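Local coordinates for uncharacterized protein Atu2773 (Agrobacterium tumefaciens, PDB 2QV5) that is of unknown function but belongs to the divergent polysaccharide deacetylase family, and so may act on carbohydrate, at residues A[5-9]-A[153-157]; A[30-34]-A[244-248]; A[138-144]-A[166-172]; A[87-91]-A[132-138]. All coordinates share one frame; numbering follows the deposited sequence. Where two conformers were deposited one is given.

Contact 1 of 4, residues A[5-9]-A[153-157]; sequences QLPVV and KRGLL
Pro7 O receives the guanidinium of Arg154 through NH1, at 3.1 Å and with an N-H...O angle of 170°. The carbonyl oxygen lies within 2° of the guanidinium plane, at its edge, while the donor in turn is tilted 28° from the carbonyl plane. The arginine chain, extended from CG to NE, runs alongside this same oxygen, CB, CG and CD all lying 3.3 to 3.4 Å from Pro7 O. Leu6 covers one face of the guanidinium with CD1, 3.7 Å from Arg154 NH2. The other end of the group is engaged as well, since NE forms a salt bridge with Asp150, one turn back in helix 141-153. Held by carboxylate, carbonyl and leucine methyl, the group has little freedom to rotate.

The contact fastens the N-terminal arm of the chain to the turn between helix 141-153 and strand 157-160, an alpha-to-beta turn at the N-terminal end of the strands of the parallel barrel. The ring of the same proline rests its CG on Leu156 CD1 at 3.9 Å, the two side chains crossing at about a right angle. Val9 sends CG2 close against the backbone of Gly155, which turns with positive phi, 3.6 Å from Gly155 N. A water bridges the two backbones, accepting from Val9 N at 3.0 Å and donating to Lys153 O at 2.9 Å.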
loop_
_atom_site.group_PDB
_atom_site.type_symbol
_atom_site.label_atom_id
_atom_site.label_comp_id
_atom_site.label_asym_id
_atom_site.label_seq_id
_atom_site.Cartn_x
_atom_site.Cartn_y
_atom_site.Cartn_z
ATOM N N GLN A 5 -4.687 18.452 5.150
ATOM C CA GLN A 5 -3.320 18.864 5.332
ATOM C C GLN A 5 -2.383 17.757 4.904
ATOM O O GLN A 5 -2.786 16.641 4.826
ATOM C CB GLN A 5 -3.091 19.169 6.809
ATOM C CG GLN A 5 -3.941 20.290 7.294
ATOM C CD GLN A 5 -3.689 21.561 6.524
ATOM O OE1 GLN A 5 -2.565 21.994 6.382
ATOM N NE2 GLN A 5 -4.735 22.159 6.043
ATOM N N LEU A 6 -1.137 18.057 4.690
ATOM C CA LEU A 6 -0.149 17.050 4.336
ATOM C C LEU A 6 0.398 16.417 5.617
ATOM O O LEU A 6 0.496 17.098 6.644
ATOM C CB LEU A 6 0.984 17.681 3.529
ATOM C CG LEU A 6 0.623 18.455 2.259
ATOM C CD1 LEU A 6 1.901 19.028 1.663
ATOM C CD2 LEU A 6 -0.078 17.566 1.259
ATOM N N PRO A 7 0.733 15.110 5.569
ATOM C CA PRO A 7 1.393 14.524 6.732
ATOM C C PRO A 7 2.788 15.121 6.947
ATOM O O PRO A 7 3.502 15.430 5.991
ATOM C CB PRO A 7 1.463 13.018 6.420
ATOM C CG PRO A 7 0.966 12.835 5.039
ATOM C CD PRO A 7 0.516 14.150 4.473
ATOM N N VAL A 8 3.127 15.325 8.212
ATOM C CA VAL A 8 4.433 15.803 8.623
ATOM C C VAL A 8 4.857 15.038 9.869
ATOM O O VAL A 8 4.020 14.499 10.596
ATOM C CB VAL A 8 4.457 17.343 8.933
ATOM C CG1 VAL A 8 4.639 18.158 7.668
ATOM C CG2 VAL A 8 3.225 17.788 9.705
ATOM N N VAL A 9 6.162 14.984 10.092
ATOM C CA VAL A 9 6.718 14.505 11.346
ATOM C C VAL A 9 6.406 15.581 12.382
ATOM O O VAL A 9 6.601 16.772 12.111
ATOM C CB VAL A 9 8.234 14.298 11.213
ATOM C CG1 VAL A 9 8.844 13.828 12.514
ATOM C CG2 VAL A 9 8.532 13.308 10.107
ATOM N N LYS A 153 10.764 12.320 4.071
ATOM C CA LYS A 153 10.912 13.398 5.055
ATOM C C LYS A 153 9.659 13.635 5.905
ATOM O O LYS A 153 9.745 14.220 6.982
ATOM C CB LYS A 153 11.357 14.701 4.374
ATOM C CG LYS A 153 10.211 15.595 3.919
ATOM C CD LYS A 153 10.684 16.779 3.098
ATOM C CE LYS A 153 9.498 17.530 2.524
ATOM N NZ LYS A 153 9.885 18.232 1.266
ATOM N N ARG A 154 8.508 13.168 5.413
ATOM C CA ARG A 154 7.224 13.326 6.100
ATOM C C ARG A 154 6.913 12.167 7.019
ATOM O O ARG A 154 5.811 12.086 7.562
ATOM C CB ARG A 154 6.095 13.455 5.088
ATOM C CG ARG A 154 6.249 14.685 4.263
ATOM C CD ARG A 154 5.174 14.795 3.206
ATOM N NE ARG A 154 5.468 15.973 2.413
ATOM C CZ ARG A 154 5.174 17.217 2.769
ATOM N NH1 ARG A 154 4.537 17.483 3.911
ATOM N NH2 ARG A 154 5.516 18.206 1.969
ATOM N N GLY A 155 7.874 11.268 7.186
ATOM C CA GLY A 155 7.721 10.172 8.131
ATOM C C GLY A 155 6.802 9.069 7.639
ATOM O O GLY A 155 6.213 8.343 8.443
ATOM N N LEU A 156 6.681 8.944 6.322
ATOM C CA LEU A 156 5.847 7.927 5.704
ATOM C C LEU A 156 6.714 6.806 5.134
ATOM O O LEU A 156 7.857 7.040 4.709
ATOM C CB LEU A 156 5.021 8.535 4.556
ATOM C CG LEU A 156 4.022 9.654 4.856
ATOM C CD1 LEU A 156 3.722 10.477 3.596
ATOM C CD2 LEU A 156 2.745 9.061 5.435
ATOM N N LEU A 157 6.158 5.595 5.110
ATOM C CA LEU A 157 6.817 4.461 4.468
ATOM C C LEU A 157 6.414 4.416 3.008
ATOM O O LEU A 157 5.380 4.960 2.647
ATOM C CB LEU A 157 6.431 3.148 5.159
ATOM C CG LEU A 157 4.992 2.614 5.092
ATOM C CD1 LEU A 157 4.734 1.752 3.859
ATOM C CD2 LEU A 157 4.796 1.785 6.319
HETATM O O HOH W 1 7.865 16.241 7.960
#

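Contact 2 of 4, residues A[30-34]-A[244-248]; sequences TRVAI and VSALV
Leu247 and Ala33 make the apolar part of this meeting between strand 30-39 and the short, weakly bonded helix 244-247. The leucine uses both methyls: CD1 lies 3.7 Å from Ala33 CB and equally near the Ala33 backbone N, while CD2 turns to Arg31. Its CG stands anti to the carbonyl carbon (chi1 -64°), which directs the two branches at the strand. Val244 adds a second methyl to the alanine, CG2 at 3.8 Å from Ala33 CB, and the small side chain is thereby met by two residues one helical turn apart.

The strand belongs to a (beta/alpha)7-like parallel barrel, as in polysaccharide deacetylases, and the helix, the last element modelled in the chain, plugs the N-terminal end of that barrel. Val32 and Ile34 lie on its outer surface, facing helix 193-210, as expected of alternating strand residues.

Contacts of the charged group form the second class. Leu247 CD2 sits over the centre of the Arg31 guanidinium, 3.6 Å from CZ, and the two side chains run past each other in opposite directions. The arginine chain, bent at chi3 (-66°), brings its flat end over the methyl. A weak, bent hydrogen bond of 3.3 Å joins Arg31 NH1 to Ala246 O, its angle at the hydrogen only 128°. Trp24 makes a cation-pi contact with the same arginine.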
loop_
_atom_site.group_PDB
_atom_site.type_symbol
_atom_site.label_atom_id
_atom_site.label_comp_id
_atom_site.label_asym_id
_atom_site.label_seq_id
_atom_site.Cartn_x
_atom_site.Cartn_y
_atom_site.Cartn_z
ATOM N N THR A 30 6.230 -16.043 12.826
ATOM C CA THR A 30 5.981 -15.702 11.419
ATOM C C THR A 30 4.946 -14.569 11.332
ATOM O O THR A 30 3.914 -14.619 11.996
ATOM C CB THR A 30 5.450 -16.949 10.645
ATOM O OG1 THR A 30 6.426 -18.003 10.673
ATOM C CG2 THR A 30 5.102 -16.616 9.205
ATOM N N ARG A 31 5.226 -13.537 10.536
ATOM C CA ARG A 31 4.267 -12.442 10.385
ATOM C C ARG A 31 3.961 -12.210 8.919
ATOM O O ARG A 31 4.827 -12.413 8.067
ATOM C CB ARG A 31 4.814 -11.149 10.985
ATOM C CG ARG A 31 5.012 -11.148 12.484
ATOM C CD ARG A 31 5.592 -9.819 12.935
ATOM N NE ARG A 31 6.954 -9.616 12.429
ATOM C CZ ARG A 31 7.606 -8.453 12.457
ATOM N NH1 ARG A 31 7.034 -7.380 12.972
ATOM N NH2 ARG A 31 8.827 -8.356 11.956
ATOM N N VAL A 32 2.732 -11.789 8.630
ATOM C CA VAL A 32 2.309 -11.535 7.252
ATOM C C VAL A 32 1.549 -10.210 7.232
ATOM O O VAL A 32 0.719 -9.986 8.106
ATOM C CB VAL A 32 1.384 -12.690 6.734
ATOM C CG1 VAL A 32 0.545 -12.267 5.535
ATOM C CG2 VAL A 32 2.198 -13.945 6.369
ATOM N N ALA A 33 1.842 -9.331 6.271
ATOM C CA ALA A 33 0.961 -8.188 5.981
ATOM C C ALA A 33 0.287 -8.447 4.644
ATOM O O ALA A 33 0.886 -9.032 3.747
ATOM C CB ALA A 33 1.725 -6.861 5.939
ATOM N N ILE A 34 -0.977 -8.055 4.531
ATOM C CA ILE A 34 -1.707 -8.166 3.259
ATOM C C ILE A 34 -2.348 -6.818 3.016
ATOM O O ILE A 34 -3.032 -6.298 3.901
ATOM C CB ILE A 34 -2.811 -9.268 3.271
ATOM C CG1 ILE A 34 -2.203 -10.673 3.348
ATOM C CG2 ILE A 34 -3.704 -9.157 2.007
ATOM C CD1 ILE A 34 -3.134 -11.712 3.965
ATOM N N VAL A 244 1.237 -3.231 7.581
ATOM C CA VAL A 244 2.456 -3.053 6.772
ATOM C C VAL A 244 3.589 -2.345 7.526
ATOM O O VAL A 244 4.750 -2.746 7.406
ATOM C CB VAL A 244 2.151 -2.334 5.427
ATOM C CG1 VAL A 244 3.400 -1.740 4.798
ATOM C CG2 VAL A 244 1.546 -3.323 4.466
ATOM N N SER A 245 3.243 -1.314 8.304
ATOM C CA SER A 245 4.228 -0.561 9.091
ATOM C C SER A 245 5.052 -1.437 10.030
ATOM O O SER A 245 6.219 -1.145 10.290
ATOM C CB SER A 245 3.554 0.547 9.898
ATOM O OG SER A 245 4.519 1.243 10.662
ATOM N N ALA A 246 4.442 -2.501 10.551
ATOM C CA ALA A 246 5.164 -3.421 11.463
ATOM C C ALA A 246 6.321 -4.136 10.751
ATOM O O ALA A 246 7.302 -4.534 11.390
ATOM C CB ALA A 246 4.223 -4.419 12.081
ATOM N N LEU A 247 6.217 -4.241 9.427
ATOM C CA LEU A 247 7.179 -5.003 8.630
ATOM C C LEU A 247 8.202 -4.160 7.891
ATOM O O LEU A 247 9.319 -4.611 7.660
ATOM C CB LEU A 247 6.448 -5.865 7.609
ATOM C CG LEU A 247 5.535 -6.967 8.112
ATOM C CD1 LEU A 247 5.170 -7.857 6.939
ATOM C CD2 LEU A 247 6.215 -7.753 9.207
ATOM N N VAL A 248 7.816 -2.948 7.506
ATOM C CA VAL A 248 8.689 -2.080 6.713
ATOM C C VAL A 248 9.664 -1.266 7.577
ATOM O O VAL A 248 9.317 -0.792 8.664
ATOM C CB VAL A 248 7.866 -1.160 5.795
ATOM C CG1 VAL A 248 8.731 -0.051 5.233
ATOM C CG2 VAL A 248 7.232 -1.973 4.669
#

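Contact 3 of 4, residues A[138-144]-A[166-172]; sequences LAEQSAL and QSLSGGI
Two helix starts meet here, the first turn of helix 141-153 and that of helix 169-176, entered from the loops at the C-terminal ends of barrel strands 128-131 and 157-160. Glu140 and Leu168 occupy the respective N-cap positions. The connecting bond is between backbones: Leu168 N donates to Leu138 O at 2.9 Å, approaching from above the carbonyl plane, 37° out of it.

Leu168 runs along the 138-141 backbone. Its CB packs 3.4 Å from Leu138 O, and CD1 touches Ala139 O at 3.4 Å before ending 3.5 Å from Gln141 N, close to the start of the helix. Deeper in, Leu144 extends with CG anti to its N (chi1 -172°) and lays CD2 against the backbone of the opposite helix, 3.6 Å from Ser169 N. Ile172 comes from the next turn; its CD1 lies 3.9 Å from Leu144 CB, the side chains crossing obliquely. On the outer side, Gln141 bends at chi2 (97°) and brings OE1 to 3.4 Å from Ile172 CG1, while its NE2 makes a weak bond to Glu145.

Ser167 OG, flanked by Leu138 CB, weakly accepts from Ser169 N and, like Ser169 OG, is hydrogen-bonded to Asp160 OD2 at the end of strand 157-160; Ser169 OG has Gln180 OE1 as a second partner. The arrangement implies that helix 141-153 supports the start of helix 169-176 and the loop before it on their apolar side, while on the polar side the two hydroxyls fix Asp160 OD2 and that helix start relative to each other.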
loop_
_atom_site.group_PDB
_atom_site.type_symbol
_atom_site.label_atom_id
_atom_site.label_comp_id
_atom_site.label_asym_id
_atom_site.label_seq_id
_atom_site.Cartn_x
_atom_site.Cartn_y
_atom_site.Cartn_z
ATOM N N LEU A 138 8.905 4.228 -12.097
ATOM C CA LEU A 138 9.760 3.600 -11.088
ATOM C C LEU A 138 11.165 3.268 -11.573
ATOM O O LEU A 138 12.084 3.142 -10.766
ATOM C CB LEU A 138 9.075 2.357 -10.482
ATOM C CG LEU A 138 7.791 2.616 -9.673
ATOM C CD1 LEU A 138 6.992 1.317 -9.462
ATOM C CD2 LEU A 138 8.053 3.353 -8.338
ATOM N N ALA A 139 11.323 3.139 -12.889
ATOM C CA ALA A 139 12.624 2.878 -13.506
ATOM C C ALA A 139 13.449 4.153 -13.780
ATOM O O ALA A 139 14.575 4.068 -14.278
ATOM C CB ALA A 139 12.432 2.070 -14.793
ATOM N N GLU A 140 12.898 5.321 -13.443
ATOM C CA GLU A 140 13.542 6.606 -13.732
ATOM C C GLU A 140 14.034 7.340 -12.484
ATOM O O GLU A 140 13.246 7.995 -11.795
ATOM C CB GLU A 140 12.600 7.498 -14.541
ATOM C CG GLU A 140 12.154 6.897 -15.873
ATOM C CD GLU A 140 13.260 6.857 -16.912
ATOM O OE1 GLU A 140 13.724 7.943 -17.333
ATOM O OE2 GLU A 140 13.652 5.740 -17.321
ATOM N N GLN A 141 15.341 7.228 -12.218
ATOM C CA GLN A 141 15.987 7.756 -11.004
ATOM C C GLN A 141 15.679 9.231 -10.762
ATOM O O GLN A 141 15.283 9.612 -9.665
ATOM C CB GLN A 141 17.504 7.513 -11.066
ATOM C CG GLN A 141 18.360 8.336 -10.102
ATOM C CD GLN A 141 18.724 7.596 -8.836
ATOM O OE1 GLN A 141 18.509 6.388 -8.714
ATOM N NE2 GLN A 141 19.294 8.321 -7.882
ATOM N N SER A 142 15.814 10.041 -11.807
ATOM C CA SER A 142 15.566 11.477 -11.725
ATOM C C SER A 142 14.111 11.832 -11.416
ATOM O O SER A 142 13.839 12.902 -10.887
ATOM C CB SER A 142 16.006 12.164 -13.018
ATOM O OG SER A 142 15.158 11.822 -14.099
ATOM N N ALA A 143 13.182 10.937 -11.755
ATOM C CA ALA A 143 11.760 11.150 -11.485
ATOM C C ALA A 143 11.370 10.630 -10.100
ATOM O O ALA A 143 10.633 11.293 -9.353
ATOM C CB ALA A 143 10.923 10.476 -12.554
ATOM N N LEU A 144 11.875 9.449 -9.762
ATOM C CA LEU A 144 11.521 8.790 -8.510
ATOM C C LEU A 144 12.210 9.375 -7.265
ATOM O O LEU A 144 11.590 9.449 -6.196
ATOM C CB LEU A 144 11.759 7.278 -8.615
ATOM C CG LEU A 144 11.266 6.404 -7.454
ATOM C CD1 LEU A 144 9.767 6.614 -7.180
ATOM C CD2 LEU A 144 11.579 4.940 -7.727
ATOM N N GLN A 166 12.332 -3.614 -12.801
ATOM C CA GLN A 166 13.345 -2.580 -13.013
ATOM C C GLN A 166 13.222 -1.401 -12.040
ATOM O O GLN A 166 13.967 -0.420 -12.151
ATOM C CB GLN A 166 13.291 -2.082 -14.466
ATOM C CG GLN A 166 13.542 -3.179 -15.499
ATOM C CD GLN A 166 14.787 -3.996 -15.193
ATOM O OE1 GLN A 166 15.899 -3.461 -15.124
ATOM N NE2 GLN A 166 14.605 -5.302 -15.001
ATOM N N SER A 167 12.291 -1.513 -11.088
ATOM C CA SER A 167 12.013 -0.444 -10.123
ATOM C C SER A 167 13.244 -0.090 -9.299
ATOM O O SER A 167 13.979 -0.967 -8.837
ATOM C CB SER A 167 10.856 -0.821 -9.196
ATOM O OG SER A 167 10.745 0.119 -8.140
ATOM N N LEU A 168 13.445 1.209 -9.129
ATOM C CA LEU A 168 14.618 1.753 -8.469
ATOM C C LEU A 168 14.343 2.179 -7.041
ATOM O O LEU A 168 15.213 2.754 -6.400
ATOM C CB LEU A 168 15.139 2.956 -9.259
ATOM C CG LEU A 168 15.826 2.649 -10.587
ATOM C CD1 LEU A 168 16.126 3.938 -11.309
ATOM C CD2 LEU A 168 17.111 1.846 -10.352
ATOM N N SER A 169 13.144 1.880 -6.543
ATOM C CA SER A 169 12.713 2.357 -5.224
ATOM C C SER A 169 13.499 1.761 -4.060
ATOM O O SER A 169 13.686 2.427 -3.040
ATOM C CB SER A 169 11.205 2.159 -5.032
ATOM O OG SER A 169 10.889 0.804 -4.763
ATOM N N GLY A 170 13.957 0.517 -4.215
ATOM C CA GLY A 170 14.761 -0.142 -3.182
ATOM C C GLY A 170 16.132 0.485 -3.021
ATOM O O GLY A 170 16.589 0.736 -1.897
ATOM N N GLY A 171 16.787 0.733 -4.150
ATOM C CA GLY A 171 18.099 1.372 -4.170
ATOM C C GLY A 171 18.069 2.826 -3.728
ATOM O O GLY A 171 18.933 3.250 -2.957
ATOM N N ILE A 172 17.089 3.588 -4.227
ATOM C CA ILE A 172 16.923 5.004 -3.852
ATOM C C ILE A 172 16.677 5.177 -2.345
ATOM O O ILE A 172 17.313 6.017 -1.702
ATOM C CB ILE A 172 15.823 5.719 -4.696
ATOM C CG1 ILE A 172 16.282 5.889 -6.148
ATOM C CG2 ILE A 172 15.482 7.092 -4.112
ATOM C CD1 ILE A 172 15.182 6.362 -7.092
#

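Contact 4 of 4, residues A[87-91]-A[132-138]; sequences PLEPF and YLGGRFL
Leu88 begins its path at CB, which packs on Gly134 CA at 3.5 Å. With chi1 at -57° CG lies beside the backbone N, and the branches part: CD2 lies over one face of the Phe137 ring, offset toward its rim, and CD1 goes on to Leu138 CD2 at 3.8 Å. Leu88 N donates to Tyr132 O at 3.0 Å, a parallel-strand bond at the C-terminal ends of neighbouring barrel strands 82-88 and 128-131.

Beyond the strand, Glu89 O takes a hydrogen bond of 3.1 Å from Phe137 N, lying in the carbonyl plane, and a weak one from Arg136 N. Its carboxylate runs alongside the Arg136 chain, OE2 3.6 Å from Arg136 CG, but OE1 is bonded to the backbone N of Ala105. Phe91 lays a ring face on the Gly135-Arg136 peptide, Gly135 O being 3.3 Å from Phe91 CZ. Arg136 NE lies 3.6 Å from Phe91 CD1.

Glu89 and Arg136 carry opposite charges without a salt bridge, which implies that backbone bonds and apolar cover, rather than ion pairing, hold the two strand ends and their loops together.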
loop_
_atom_site.group_PDB
_atom_site.type_symbol
_atom_site.label_atom_id
_atom_site.label_comp_id
_atom_site.label_asym_id
_atom_site.label_seq_id
_atom_site.Cartn_x
_atom_site.Cartn_y
_atom_site.Cartn_z
ATOM N N PRO A 87 -1.048 7.406 -8.057
ATOM C CA PRO A 87 -0.962 7.074 -9.487
ATOM C C PRO A 87 0.380 7.495 -10.110
ATOM O O PRO A 87 0.760 8.659 -10.027
ATOM C CB PRO A 87 -2.131 7.860 -10.106
ATOM C CG PRO A 87 -2.421 8.952 -9.158
ATOM C CD PRO A 87 -2.069 8.434 -7.787
ATOM N N LEU A 88 1.091 6.535 -10.703
ATOM C CA LEU A 88 2.396 6.779 -11.331
ATOM C C LEU A 88 2.396 6.308 -12.785
ATOM O O LEU A 88 1.644 5.404 -13.137
ATOM C CB LEU A 88 3.516 6.078 -10.563
ATOM C CG LEU A 88 3.765 6.333 -9.071
ATOM C CD1 LEU A 88 4.952 5.482 -8.652
ATOM C CD2 LEU A 88 4.053 7.792 -8.778
ATOM N N GLU A 89 3.244 6.914 -13.621
ATOM C CA GLU A 89 3.190 6.692 -15.079
ATOM C C GLU A 89 3.498 5.251 -15.476
ATOM O O GLU A 89 4.593 4.758 -15.205
ATOM C CB GLU A 89 4.129 7.638 -15.825
ATOM C CG GLU A 89 3.883 7.690 -17.334
ATOM C CD GLU A 89 5.006 8.370 -18.096
ATOM O OE1 GLU A 89 5.695 9.230 -17.509
ATOM O OE2 GLU A 89 5.200 8.047 -19.288
ATOM N N PRO A 90 2.525 4.577 -16.116
ATOM C CA PRO A 90 2.743 3.221 -16.615
ATOM C C PRO A 90 3.436 3.244 -17.984
ATOM O O PRO A 90 3.649 4.324 -18.551
ATOM C CB PRO A 90 1.327 2.669 -16.731
ATOM C CG PRO A 90 0.479 3.874 -17.031
ATOM C CD PRO A 90 1.165 5.068 -16.412
ATOM N N PHE A 91 3.779 2.068 -18.509
ATOM C CA PHE A 91 4.391 1.962 -19.841
ATOM C C PHE A 91 3.451 2.320 -21.000
ATOM O O PHE A 91 3.906 2.767 -22.056
ATOM C CB PHE A 91 4.984 0.569 -20.060
ATOM C CG PHE A 91 6.337 0.386 -19.440
ATOM C CD1 PHE A 91 7.430 1.125 -19.895
ATOM C CD2 PHE A 91 6.524 -0.527 -18.404
ATOM C CE1 PHE A 91 8.686 0.964 -19.325
ATOM C CE2 PHE A 91 7.779 -0.700 -17.830
ATOM C CZ PHE A 91 8.863 0.053 -18.291
ATOM N N TYR A 132 0.462 3.042 -7.539
ATOM C CA TYR A 132 -0.503 2.454 -8.438
ATOM C C TYR A 132 0.145 2.532 -9.810
ATOM O O TYR A 132 0.457 3.636 -10.293
ATOM C CB TYR A 132 -1.850 3.179 -8.420
ATOM C CG TYR A 132 -2.811 2.602 -9.445
ATOM C CD1 TYR A 132 -3.145 1.243 -9.426
ATOM C CD2 TYR A 132 -3.357 3.403 -10.449
ATOM C CE1 TYR A 132 -4.007 0.698 -10.378
ATOM C CE2 TYR A 132 -4.231 2.867 -11.404
ATOM C CZ TYR A 132 -4.549 1.515 -11.362
ATOM O OH TYR A 132 -5.404 0.981 -12.304
ATOM N N LEU A 133 0.374 1.356 -10.397
ATOM C CA LEU A 133 1.099 1.189 -11.671
ATOM C C LEU A 133 2.549 1.658 -11.550
ATOM O O LEU A 133 3.260 1.221 -10.649
ATOM C CB LEU A 133 0.343 1.812 -12.857
ATOM C CG LEU A 133 -1.115 1.378 -13.065
ATOM C CD1 LEU A 133 -1.722 2.126 -14.216
ATOM C CD2 LEU A 133 -1.221 -0.120 -13.299
ATOM N N GLY A 134 2.991 2.521 -12.462
ATOM C CA GLY A 134 4.304 3.136 -12.351
ATOM C C GLY A 134 5.440 2.426 -13.043
ATOM O O GLY A 134 6.596 2.679 -12.719
ATOM N N GLY A 135 5.112 1.549 -13.997
ATOM C CA GLY A 135 6.114 0.814 -14.773
ATOM C C GLY A 135 7.209 1.678 -15.373
ATOM O O GLY A 135 8.396 1.354 -15.264
ATOM N N ARG A 136 6.808 2.781 -15.998
ATOM C CA ARG A 136 7.746 3.758 -16.551
ATOM C C ARG A 136 8.405 4.591 -15.450
ATOM O O ARG A 136 9.629 4.728 -15.432
ATOM C CB ARG A 136 7.032 4.658 -17.576
ATOM C CG ARG A 136 7.842 5.842 -18.143
ATOM C CD ARG A 136 8.951 5.415 -19.111
ATOM N NE ARG A 136 8.463 4.584 -20.214
ATOM C CZ ARG A 136 8.240 5.013 -21.455
ATOM N NH1 ARG A 136 8.458 6.282 -21.785
ATOM N NH2 ARG A 136 7.796 4.164 -22.372
ATOM N N PHE A 137 7.594 5.116 -14.528
ATOM C CA PHE A 137 8.054 6.044 -13.488
ATOM C C PHE A 137 9.112 5.468 -12.535
ATOM O O PHE A 137 10.102 6.141 -12.220
ATOM C CB PHE A 137 6.864 6.580 -12.683
ATOM C CG PHE A 137 7.171 7.826 -11.896
ATOM C CD1 PHE A 137 7.014 9.077 -12.473
ATOM C CD2 PHE A 137 7.612 7.748 -10.578
ATOM C CE1 PHE A 137 7.299 10.230 -11.757
ATOM C CE2 PHE A 137 7.895 8.897 -9.853
ATOM C CZ PHE A 137 7.733 10.138 -10.438
ATOM N N LEU A 138 8.905 4.228 -12.097
ATOM C CA LEU A 138 9.760 3.600 -11.088
ATOM C C LEU A 138 11.165 3.268 -11.573
ATOM O O LEU A 138 12.084 3.142 -10.766
ATOM C CB LEU A 138 9.075 2.357 -10.482
ATOM C CG LEU A 138 7.791 2.616 -9.673
ATOM C CD1 LEU A 138 6.992 1.317 -9.462
ATOM C CD2 LEU A 138 8.053 3.353 -8.338
#

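The four contacts fall at the two ends of one parallel barrel. Contacts 1 and 2 lie where the strands start, about 20 Å apart between centres, and touch where Leu157 meets Val244, Ser245 and Val248. Contacts 3 and 4 lie where strands 82-88, 128-131 and 157-160 end, the end that usually carries the active site in barrels of this kind, and so perhaps here. Their centres are about 11 Å apart; they share Leu138, and Phe137 packs on Ala143 and Leu144. Contacts 2 and 4, about 24 Å apart, lie on opposite sides of the chain's centre. Along the chain, contacts 3 and 4 fall between 30-34 and 244-248, whereas contacts 1 and 2 alternate, bringing both chain ends onto the domain.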